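Pyroglutamyl-peptidase I (Fervidobacterium islandicum, PDB 6LTQ) probably removes N-terminal pyroglutamyl residues from peptides as a thermophilic cysteine peptidase, with a possible part in keratin breakdown. Local coordinates at residues D76-L81 with K174-V179; L92-I97 with V129-V134; D123-R128 with V159-L164. All blocks are in the same frame, centred on the assembly; numbering follows the deposited sequence.

Interaction 1: D76-L81 with K174-V179; sequences DIALHL and KHALFV
Leu-79 and Val-179 meet at the apolar centre of this strand pair, CD1 of Leu-79 resting 3.7 Å from CG2 of Val-179. With CG anti to the backbone N (chi1 -177°), Leu-79 sends that methyl across the gap, and CD1 also packs against CD2 of Leu-177. Beyond it, Leu-81 and Val-179 lie side by side, CD2 of Leu-81 being 3.8 Å from CB of Val-179. Helix 203-215 covers this face through Ile-213. On the other face, His-80 and Phe-178 cross at about a right angle: CB of His-80 comes to 3.2 Å from CD2 of Phe-178, while the backbone O of His-80 lies 3.6 Å above the plane of the phenyl ring, toward its rim. The imidazole is held by Thr-20 at ND1 and Ser-163 at NE2.

The backbones run parallel, their axes 8° apart. Straight bonds join them, such as Val-179 N to His-80 O at 2.7 Å, and Ala-78 N to His-175 O at 3.0 Å. At the polar edge, Asp-76 O accepts from His-175 N at 3.2 Å and, weakly, from Lys-174 N; the lysine NZ turns off to the carbonyl of Gly-171. Strand 15-22 borders the far side of 77-83, so the pair is an interior piece of the parallel part of the α/β/α sandwich known from pyroglutamyl peptidase I enzymes.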
loop_
_atom_site.group_PDB
_atom_site.type_symbol
_atom_site.label_atom_id
_atom_site.label_comp_id
_atom_site.label_asym_id
_atom_site.label_seq_id
_atom_site.Cartn_x
_atom_site.Cartn_y
_atom_site.Cartn_z
ATOM N N ASP D 76 19.468 3.249 32.752
ATOM C CA ASP D 76 18.068 3.259 33.175
ATOM C C ASP D 76 17.065 3.008 32.037
ATOM O O ASP D 76 16.050 2.327 32.248
ATOM C CB ASP D 76 17.713 4.584 33.827
ATOM C CG ASP D 76 18.560 4.868 35.047
ATOM O OD1 ASP D 76 18.954 6.041 35.232
ATOM O OD2 ASP D 76 18.848 3.910 35.803
ATOM N N ILE D 77 17.254 3.624 30.864
ATOM C CA ILE D 77 16.309 3.499 29.747
ATOM C C ILE D 77 17.089 3.225 28.479
ATOM O O ILE D 77 18.014 3.971 28.135
ATOM C CB ILE D 77 15.456 4.761 29.550
ATOM C CG1 ILE D 77 14.984 5.312 30.888
ATOM C CG2 ILE D 77 14.265 4.461 28.617
ATOM C CD1 ILE D 77 14.512 6.729 30.794
ATOM N N ALA D 78 16.672 2.204 27.747
ATOM C CA ALA D 78 17.243 1.902 26.449
ATOM C C ALA D 78 16.282 2.453 25.406
ATOM O O ALA D 78 15.082 2.162 25.453
ATOM C CB ALA D 78 17.451 0.400 26.274
ATOM N N LEU D 79 16.788 3.304 24.527
ATOM C CA LEU D 79 16.024 3.830 23.399
ATOM C C LEU D 79 16.711 3.252 22.175
ATOM O O LEU D 79 17.763 3.744 21.750
ATOM C CB LEU D 79 16.007 5.356 23.396
ATOM C CG LEU D 79 15.187 6.084 22.322
ATOM C CD1 LEU D 79 13.767 5.535 22.277
ATOM C CD2 LEU D 79 15.166 7.607 22.575
ATOM N N HIS D 80 16.148 2.173 21.637
ATOM C CA HIS D 80 16.742 1.493 20.503
ATOM C C HIS D 80 16.167 2.061 19.214
ATOM O O HIS D 80 14.940 2.122 19.050
ATOM C CB HIS D 80 16.469 -0.009 20.554
ATOM C CG HIS D 80 17.073 -0.702 21.730
ATOM N ND1 HIS D 80 18.434 -0.726 21.968
ATOM C CD2 HIS D 80 16.500 -1.416 22.724
ATOM C CE1 HIS D 80 18.667 -1.424 23.068
ATOM N NE2 HIS D 80 17.510 -1.853 23.545
ATOM N N LEU D 81 17.049 2.453 18.299
ATOM C CA LEU D 81 16.649 2.935 16.985
ATOM C C LEU D 81 16.983 1.908 15.921
ATOM O O LEU D 81 18.016 1.235 15.990
ATOM C CB LEU D 81 17.333 4.260 16.627
ATOM C CG LEU D 81 17.241 5.403 17.632
ATOM C CD1 LEU D 81 17.949 6.654 17.065
ATOM C CD2 LEU D 81 15.783 5.710 18.040
ATOM N N LYS D 174 15.607 -0.210 33.426
ATOM C CA LYS D 174 14.249 -0.138 33.946
ATOM C C LYS D 174 13.202 -0.120 32.824
ATOM O O LYS D 174 12.068 -0.608 32.999
ATOM C CB LYS D 174 14.188 1.072 34.862
ATOM C CG LYS D 174 14.627 0.747 36.290
ATOM C CD LYS D 174 15.931 0.086 36.542
ATOM C CE LYS D 174 15.677 -0.376 37.971
ATOM N NZ LYS D 174 16.396 -1.567 38.267
ATOM N N HIS D 175 13.545 0.493 31.690
ATOM C CA HIS D 175 12.600 0.627 30.593
ATOM C C HIS D 175 13.326 0.409 29.276
ATOM O O HIS D 175 14.535 0.633 29.157
ATOM C CB HIS D 175 11.930 2.010 30.598
ATOM C CG HIS D 175 10.788 2.161 31.559
ATOM N ND1 HIS D 175 9.614 1.447 31.436
ATOM C CD2 HIS D 175 10.608 2.997 32.611
ATOM C CE1 HIS D 175 8.776 1.810 32.389
ATOM N NE2 HIS D 175 9.352 2.754 33.114
ATOM N N ALA D 176 12.576 -0.024 28.277
ATOM C CA ALA D 176 13.107 -0.066 26.934
ATOM C C ALA D 176 11.996 0.303 25.965
ATOM O O ALA D 176 10.825 -0.021 26.198
ATOM C CB ALA D 176 13.669 -1.438 26.608
ATOM N N LEU D 177 12.379 1.032 24.915
ATOM C CA LEU D 177 11.489 1.387 23.813
ATOM C C LEU D 177 12.269 1.239 22.511
ATOM O O LEU D 177 13.452 1.602 22.445
ATOM C CB LEU D 177 10.949 2.821 23.972
ATOM C CG LEU D 177 10.039 3.398 22.871
ATOM C CD1 LEU D 177 8.718 2.603 22.731
ATOM C CD2 LEU D 177 9.747 4.858 23.118
ATOM N N PHE D 178 11.624 0.691 21.476
ATOM C CA PHE D 178 12.241 0.595 20.159
ATOM C C PHE D 178 11.519 1.540 19.204
ATOM O O PHE D 178 10.285 1.563 19.164
ATOM C CB PHE D 178 12.219 -0.833 19.606
ATOM C CG PHE D 178 13.174 -1.022 18.477
ATOM C CD1 PHE D 178 12.890 -0.511 17.208
ATOM C CD2 PHE D 178 14.397 -1.633 18.685
ATOM C CE1 PHE D 178 13.802 -0.625 16.172
ATOM C CE2 PHE D 178 15.306 -1.755 17.652
ATOM C CZ PHE D 178 15.014 -1.248 16.399
ATOM N N VAL D 179 12.283 2.322 18.450
ATOM C CA VAL D 179 11.737 3.292 17.493
ATOM C C VAL D 179 12.249 2.896 16.114
ATOM O O VAL D 179 13.464 2.898 15.872
ATOM C CB VAL D 179 12.118 4.737 17.841
ATOM C CG1 VAL D 179 11.473 5.704 16.839
ATOM C CG2 VAL D 179 11.663 5.086 19.258
#

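Interaction 2: L92-I97 with V129-V134; sequences LERVAI and VKIKAV
Leu-92 and Arg-94 meet Ile-131 where a strand interrupted at Arg-94 passes the first turn of a helix; the backbones stay apart, CA of Arg-94 and CA of Ile-131 being 7.1 Å from each other, and no hydrogen bond crosses. Val-134 N to Lys-130 O closes that first helical turn, with Lys-130 at the N-cap position.

Ile-131 carries most of the contact. CG1 anti to the backbone N (chi1 -172°) and an extended second torsion carry its CD1 to the strand backbone, 3.5 Å from O of Glu-93 and 3.8 Å from CB of Leu-92. The other branch, CG2, lies over one face of the Arg-94 guanidinium, 3.6 Å above its plane and offset toward the rim, nearest to NE. The arginine chain, extended from CG to NE, runs along the methyl, with CD of Arg-94 3.7 Å from CG2 of Ile-131. Farther along the helix, CG1 of Val-134 fits against both methyls of Leu-92, 4.0 Å from CD2 and equally far from CD1.

Arg-94 NH2 and Lys-132 NZ both form salt bridges with Asp-114 of the second subunit, Lys-132 also with Asp-101 of that subunit, an acidic site that brings NH1 of Arg-94 and NZ of Lys-132 to 4.8 Å; Arg-94 NH1 also bonds Tyr-149 OH.

Around this contact, Ile-131 packs on Leu-177 of strand 175-181 and Val-147 of strand 145-148, while Leu-92 touches Val-179. The first turn of helix 131-140 thus covers strand 90-97 and the two strands that pair with it, 175-181 and 145-148, beside the subunit interface.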
loop_
_atom_site.group_PDB
_atom_site.type_symbol
_atom_site.label_atom_id
_atom_site.label_comp_id
_atom_site.label_asym_id
_atom_site.label_seq_id
_atom_site.Cartn_x
_atom_site.Cartn_y
_atom_site.Cartn_z
ATOM N N LEU D 92 6.716 3.659 16.465
ATOM C CA LEU D 92 6.974 3.296 17.851
ATOM C C LEU D 92 6.516 1.863 18.088
ATOM O O LEU D 92 5.328 1.545 17.931
ATOM C CB LEU D 92 6.247 4.265 18.783
ATOM C CG LEU D 92 6.540 5.712 18.386
ATOM C CD1 LEU D 92 5.486 6.622 18.932
ATOM C CD2 LEU D 92 7.932 6.154 18.891
ATOM N N GLU D 93 7.451 1.001 18.473
ATOM C CA GLU D 93 7.185 -0.429 18.587
ATOM C C GLU D 93 6.777 -0.791 20.010
ATOM O O GLU D 93 7.523 -0.552 20.966
ATOM C CB GLU D 93 8.415 -1.226 18.158
ATOM C CG GLU D 93 8.803 -1.000 16.701
ATOM C CD GLU D 93 7.822 -1.615 15.698
ATOM O OE1 GLU D 93 6.811 -2.238 16.114
ATOM O OE2 GLU D 93 8.096 -1.510 14.480
ATOM N N ARG D 94 5.603 -1.402 20.149
ATOM C CA ARG D 94 5.103 -1.741 21.467
ATOM C C ARG D 94 5.435 -3.160 21.890
ATOM O O ARG D 94 5.386 -3.452 23.095
ATOM C CB ARG D 94 3.577 -1.548 21.506
ATOM C CG ARG D 94 2.988 -1.509 22.895
ATOM C CD ARG D 94 1.585 -0.992 22.896
ATOM N NE ARG D 94 1.133 -0.688 24.255
ATOM C CZ ARG D 94 -0.017 -0.094 24.552
ATOM N NH1 ARG D 94 -0.857 0.270 23.587
ATOM N NH2 ARG D 94 -0.323 0.153 25.824
ATOM N N VAL D 95 5.721 -4.057 20.942
ATOM C CA VAL D 95 5.780 -5.497 21.201
ATOM C C VAL D 95 7.107 -6.048 20.708
ATOM O O VAL D 95 7.489 -5.811 19.555
ATOM C CB VAL D 95 4.634 -6.254 20.498
ATOM C CG1 VAL D 95 4.797 -7.771 20.680
ATOM C CG2 VAL D 95 3.293 -5.787 21.006
ATOM N N ALA D 96 7.784 -6.830 21.560
ATOM C CA ALA D 96 8.957 -7.597 21.159
ATOM C C ALA D 96 8.662 -9.069 21.392
ATOM O O ALA D 96 8.193 -9.439 22.469
ATOM C CB ALA D 96 10.206 -7.164 21.952
ATOM N N ILE D 97 8.936 -9.910 20.406
ATOM C CA ILE D 97 8.568 -11.311 20.523
ATOM C C ILE D 97 9.814 -12.188 20.572
ATOM O O ILE D 97 10.878 -11.850 20.053
ATOM C CB ILE D 97 7.632 -11.758 19.385
ATOM C CG1 ILE D 97 8.351 -11.661 18.048
ATOM C CG2 ILE D 97 6.356 -10.905 19.385
ATOM C CD1 ILE D 97 7.719 -12.553 16.991
ATOM N N VAL D 129 6.942 1.707 28.742
ATOM C CA VAL D 129 6.925 3.135 28.440
ATOM C C VAL D 129 5.528 3.523 27.970
ATOM O O VAL D 129 4.821 2.733 27.328
ATOM C CB VAL D 129 7.990 3.455 27.367
ATOM C CG1 VAL D 129 7.965 4.923 26.943
ATOM C CG2 VAL D 129 9.383 3.048 27.842
ATOM N N LYS D 130 5.117 4.748 28.297
ATOM C CA LYS D 130 3.800 5.255 27.913
ATOM C C LYS D 130 3.820 5.579 26.420
ATOM O O LYS D 130 3.966 6.724 25.991
ATOM C CB LYS D 130 3.430 6.469 28.743
ATOM C CG LYS D 130 3.386 6.190 30.239
ATOM C CD LYS D 130 3.163 7.479 31.006
ATOM C CE LYS D 130 1.691 7.867 31.006
ATOM N NZ LYS D 130 0.983 7.402 32.237
ATOM N N ILE D 131 3.684 4.529 25.609
ATOM C CA ILE D 131 3.994 4.666 24.193
ATOM C C ILE D 131 2.962 5.532 23.472
ATOM O O ILE D 131 3.309 6.261 22.529
ATOM C CB ILE D 131 4.155 3.266 23.568
ATOM C CG1 ILE D 131 4.678 3.360 22.131
ATOM C CG2 ILE D 131 2.866 2.435 23.664
ATOM C CD1 ILE D 131 5.140 1.996 21.595
ATOM N N LYS D 132 1.694 5.509 23.903
ATOM C CA LYS D 132 0.709 6.365 23.245
ATOM C C LYS D 132 1.006 7.834 23.499
ATOM O O LYS D 132 0.782 8.684 22.622
ATOM C CB LYS D 132 -0.708 6.040 23.731
ATOM C CG LYS D 132 -1.167 4.631 23.428
ATOM C CD LYS D 132 -1.335 4.384 21.950
ATOM C CE LYS D 132 -2.778 4.610 21.548
ATOM N NZ LYS D 132 -3.699 3.951 22.512
ATOM N N ALA D 133 1.520 8.151 24.689
ATOM C CA ALA D 133 1.902 9.526 24.979
ATOM C C ALA D 133 3.089 9.975 24.126
ATOM O O ALA D 133 3.163 11.154 23.752
ATOM C CB ALA D 133 2.214 9.683 26.475
ATOM N N VAL D 134 4.028 9.077 23.817
ATOM C CA VAL D 134 5.108 9.441 22.902
ATOM C C VAL D 134 4.527 9.794 21.533
ATOM O O VAL D 134 4.838 10.840 20.956
ATOM C CB VAL D 134 6.140 8.305 22.784
ATOM C CG1 VAL D 134 7.311 8.725 21.866
ATOM C CG2 VAL D 134 6.661 7.884 24.152
#

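Interaction 3: D123-R128 with V159-L164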
loop_
_atom_site.group_PDB
_atom_site.type_symbol
_atom_site.label_atom_id
_atom_site.label_comp_id
_atom_site.label_asym_id
_atom_site.label_seq_id
_atom_site.Cartn_x
_atom_site.Cartn_y
_atom_site.Cartn_z
ATOM N N ASP D 123 6.695 -15.540 25.618
ATOM C CA ASP D 123 6.502 -15.442 24.170
ATOM C C ASP D 123 6.753 -14.025 23.653
ATOM O O ASP D 123 7.237 -13.846 22.523
ATOM C CB ASP D 123 5.086 -15.902 23.804
ATOM C CG ASP D 123 4.923 -17.412 23.902
ATOM O OD1 ASP D 123 5.944 -18.116 24.029
ATOM O OD2 ASP D 123 3.778 -17.908 23.848
ATOM N N ALA D 124 6.446 -13.015 24.459
ATOM C CA ALA D 124 6.665 -11.636 24.050
ATOM C C ALA D 124 6.660 -10.743 25.276
ATOM O O ALA D 124 6.168 -11.118 26.341
ATOM C CB ALA D 124 5.604 -11.156 23.052
ATOM N N TYR D 125 7.216 -9.549 25.103
ATOM C CA TYR D 125 7.103 -8.475 26.074
ATOM C C TYR D 125 6.482 -7.258 25.409
ATOM O O TYR D 125 6.723 -6.984 24.231
ATOM C CB TYR D 125 8.471 -8.054 26.657
ATOM C CG TYR D 125 9.094 -9.054 27.606
ATOM C CD1 TYR D 125 8.805 -9.017 28.958
ATOM C CD2 TYR D 125 9.968 -10.032 27.143
ATOM C CE1 TYR D 125 9.370 -9.927 29.834
ATOM C CE2 TYR D 125 10.544 -10.950 28.011
ATOM C CZ TYR D 125 10.235 -10.890 29.358
ATOM O OH TYR D 125 10.803 -11.789 30.239
ATOM N N MET D 126 5.697 -6.517 26.167
ATOM C CA MET D 126 5.335 -5.176 25.740
ATOM C C MET D 126 6.160 -4.175 26.526
ATOM O O MET D 126 6.492 -4.428 27.685
ATOM C CB MET D 126 3.844 -4.899 25.955
ATOM C CG MET D 126 2.957 -5.493 24.863
ATOM S SD MET D 126 1.208 -5.108 25.063
ATOM C CE MET D 126 0.746 -6.290 26.346
ATOM N N THR D 127 6.500 -3.045 25.888
ATOM C CA THR D 127 7.153 -1.961 26.621
ATOM C C THR D 127 6.248 -1.450 27.733
ATOM O O THR D 127 5.017 -1.495 27.645
ATOM C CB THR D 127 7.529 -0.779 25.707
ATOM O OG1 THR D 127 8.244 0.205 26.477
ATOM C CG2 THR D 127 6.270 -0.108 25.144
ATOM N N ARG D 128 6.875 -0.989 28.813
ATOM C CA ARG D 128 6.149 -0.313 29.868
ATOM C C ARG D 128 6.208 1.197 29.733
ATOM O O ARG D 128 5.565 1.900 30.515
ATOM C CB ARG D 128 6.682 -0.747 31.240
ATOM C CG ARG D 128 6.779 -2.259 31.390
ATOM C CD ARG D 128 7.194 -2.660 32.809
ATOM N NE ARG D 128 8.527 -2.176 33.165
ATOM C CZ ARG D 128 8.765 -1.242 34.084
ATOM N NH1 ARG D 128 7.760 -0.670 34.745
ATOM N NH2 ARG D 128 10.013 -0.867 34.336
ATOM N N VAL D 159 17.084 -7.442 19.612
ATOM C CA VAL D 159 17.632 -6.517 20.596
ATOM C C VAL D 159 16.532 -5.987 21.497
ATOM O O VAL D 159 16.703 -5.863 22.719
ATOM C CB VAL D 159 18.375 -5.380 19.863
ATOM C CG1 VAL D 159 18.487 -4.153 20.731
ATOM C CG2 VAL D 159 19.734 -5.863 19.384
ATOM N N TYR D 160 15.367 -5.677 20.916
ATOM C CA TYR D 160 14.254 -5.192 21.719
ATOM C C TYR D 160 13.843 -6.234 22.754
ATOM O O TYR D 160 13.657 -5.914 23.930
ATOM C CB TYR D 160 13.057 -4.835 20.818
ATOM C CG TYR D 160 12.018 -3.932 21.421
ATOM C CD1 TYR D 160 12.264 -3.219 22.579
ATOM C CD2 TYR D 160 10.764 -3.765 20.793
ATOM C CE1 TYR D 160 11.304 -2.374 23.127
ATOM C CE2 TYR D 160 9.801 -2.927 21.325
ATOM C CZ TYR D 160 10.066 -2.229 22.482
ATOM O OH TYR D 160 9.106 -1.392 22.986
ATOM N N TYR D 161 13.656 -7.479 22.316
ATOM C CA TYR D 161 13.257 -8.525 23.254
ATOM C C TYR D 161 14.333 -8.738 24.307
ATOM O O TYR D 161 14.035 -8.861 25.501
ATOM C CB TYR D 161 12.964 -9.827 22.510
ATOM C CG TYR D 161 12.495 -10.943 23.431
ATOM C CD1 TYR D 161 13.411 -11.795 24.050
ATOM C CD2 TYR D 161 11.139 -11.142 23.684
ATOM C CE1 TYR D 161 12.996 -12.802 24.897
ATOM C CE2 TYR D 161 10.712 -12.167 24.524
ATOM C CZ TYR D 161 11.645 -12.996 25.130
ATOM O OH TYR D 161 11.218 -14.016 25.988
ATOM N N TYR D 162 15.596 -8.742 23.878
ATOM C CA TYR D 162 16.695 -8.921 24.825
ATOM C C TYR D 162 16.628 -7.885 25.942
ATOM O O TYR D 162 16.711 -8.228 27.126
ATOM C CB TYR D 162 18.039 -8.859 24.091
ATOM C CG TYR D 162 19.197 -9.235 25.004
ATOM C CD1 TYR D 162 19.814 -8.281 25.806
ATOM C CD2 TYR D 162 19.637 -10.550 25.087
ATOM C CE1 TYR D 162 20.853 -8.633 26.655
ATOM C CE2 TYR D 162 20.671 -10.910 25.924
ATOM C CZ TYR D 162 21.274 -9.950 26.705
ATOM O OH TYR D 162 22.300 -10.324 27.540
ATOM N N SER D 163 16.435 -6.606 25.589
ATOM C CA SER D 163 16.416 -5.561 26.607
ATOM C C SER D 163 15.192 -5.660 27.505
ATOM O O SER D 163 15.303 -5.474 28.724
ATOM C CB SER D 163 16.484 -4.160 25.969
ATOM O OG SER D 163 17.770 -3.916 25.405
ATOM N N LEU D 164 14.007 -5.935 26.935
ATOM C CA LEU D 164 12.834 -6.034 27.794
ATOM C C LEU D 164 12.906 -7.279 28.681
ATOM O O LEU D 164 12.445 -7.244 29.827
ATOM C CB LEU D 164 11.547 -6.021 26.949
ATOM C CG LEU D 164 11.127 -4.643 26.377
ATOM C CD1 LEU D 164 9.957 -4.787 25.347
ATOM C CD2 LEU D 164 10.704 -3.690 27.449
#
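Side-chain packing, without a hydrogen bond, joins strand 124-126, which pairs antiparallel with 90-97 in the central mixed sheet of this α/β/α fold, to helix 158-170 packed on that sheet. The short axes pass 8.6 Å apart at 76°, a steep strand-on-helix crossing. Its centre is Leu-164, whose CB meets CB of Tyr-125 at 3.7 Å as the two side chains slide past each other in opposite directions. The carbonyl O of Leu-164 stands 4.0 Å above the middle of the Tyr-125 ring.

Tyr-161 approaches the same ring at its edge, its CE2 lying 3.5 Å from CD2 of Tyr-125. The centroids are 5.2 Å apart and the planes are turned 57°, an oblique pairing. Both phenols are anchored beyond the contact, Tyr-125 OH to His-165 and Tyr-161 OH to the carbonyl of Pro-122. The strand also faces the second subunit, where Asp-123 OD2 accepts from N of Met-126 of that chain and the reciprocal bond forms as well.

CG of Tyr-160 is anti to the backbone N (chi1 -161°), which sends the ring toward Thr-127, just past the strand; its OH, hydrogen-bonded to O of Glu-93, lies 3.2 Å from CB of Thr-127.

The three contacts lie about 10 Å apart, centre to centre, around one mixed sheet. Along the chain, the segments of interactions 2 and 3 alternate, and both contacts are nested within the loop closed by interaction 1. Strand 175-181 of interaction 1 neighbours strand 90-97 of interaction 2, with Phe-178 O 3.0 Å from Glu-93 N; strand 124-126 of interaction 3 pairs antiparallel with 90-97, Ala-96 O lying 2.8 Å from Tyr-125 N. Ala-176 O also reaches Thr-127 OG1 at 2.6 Å, tying interactions 1 and 3. Interactions 2 and 3 both touch the second subunit, whereas interaction 1 touches no other chain: interaction 1 belongs to the sheet interior, interactions 2 and 3 to its side facing the second subunit.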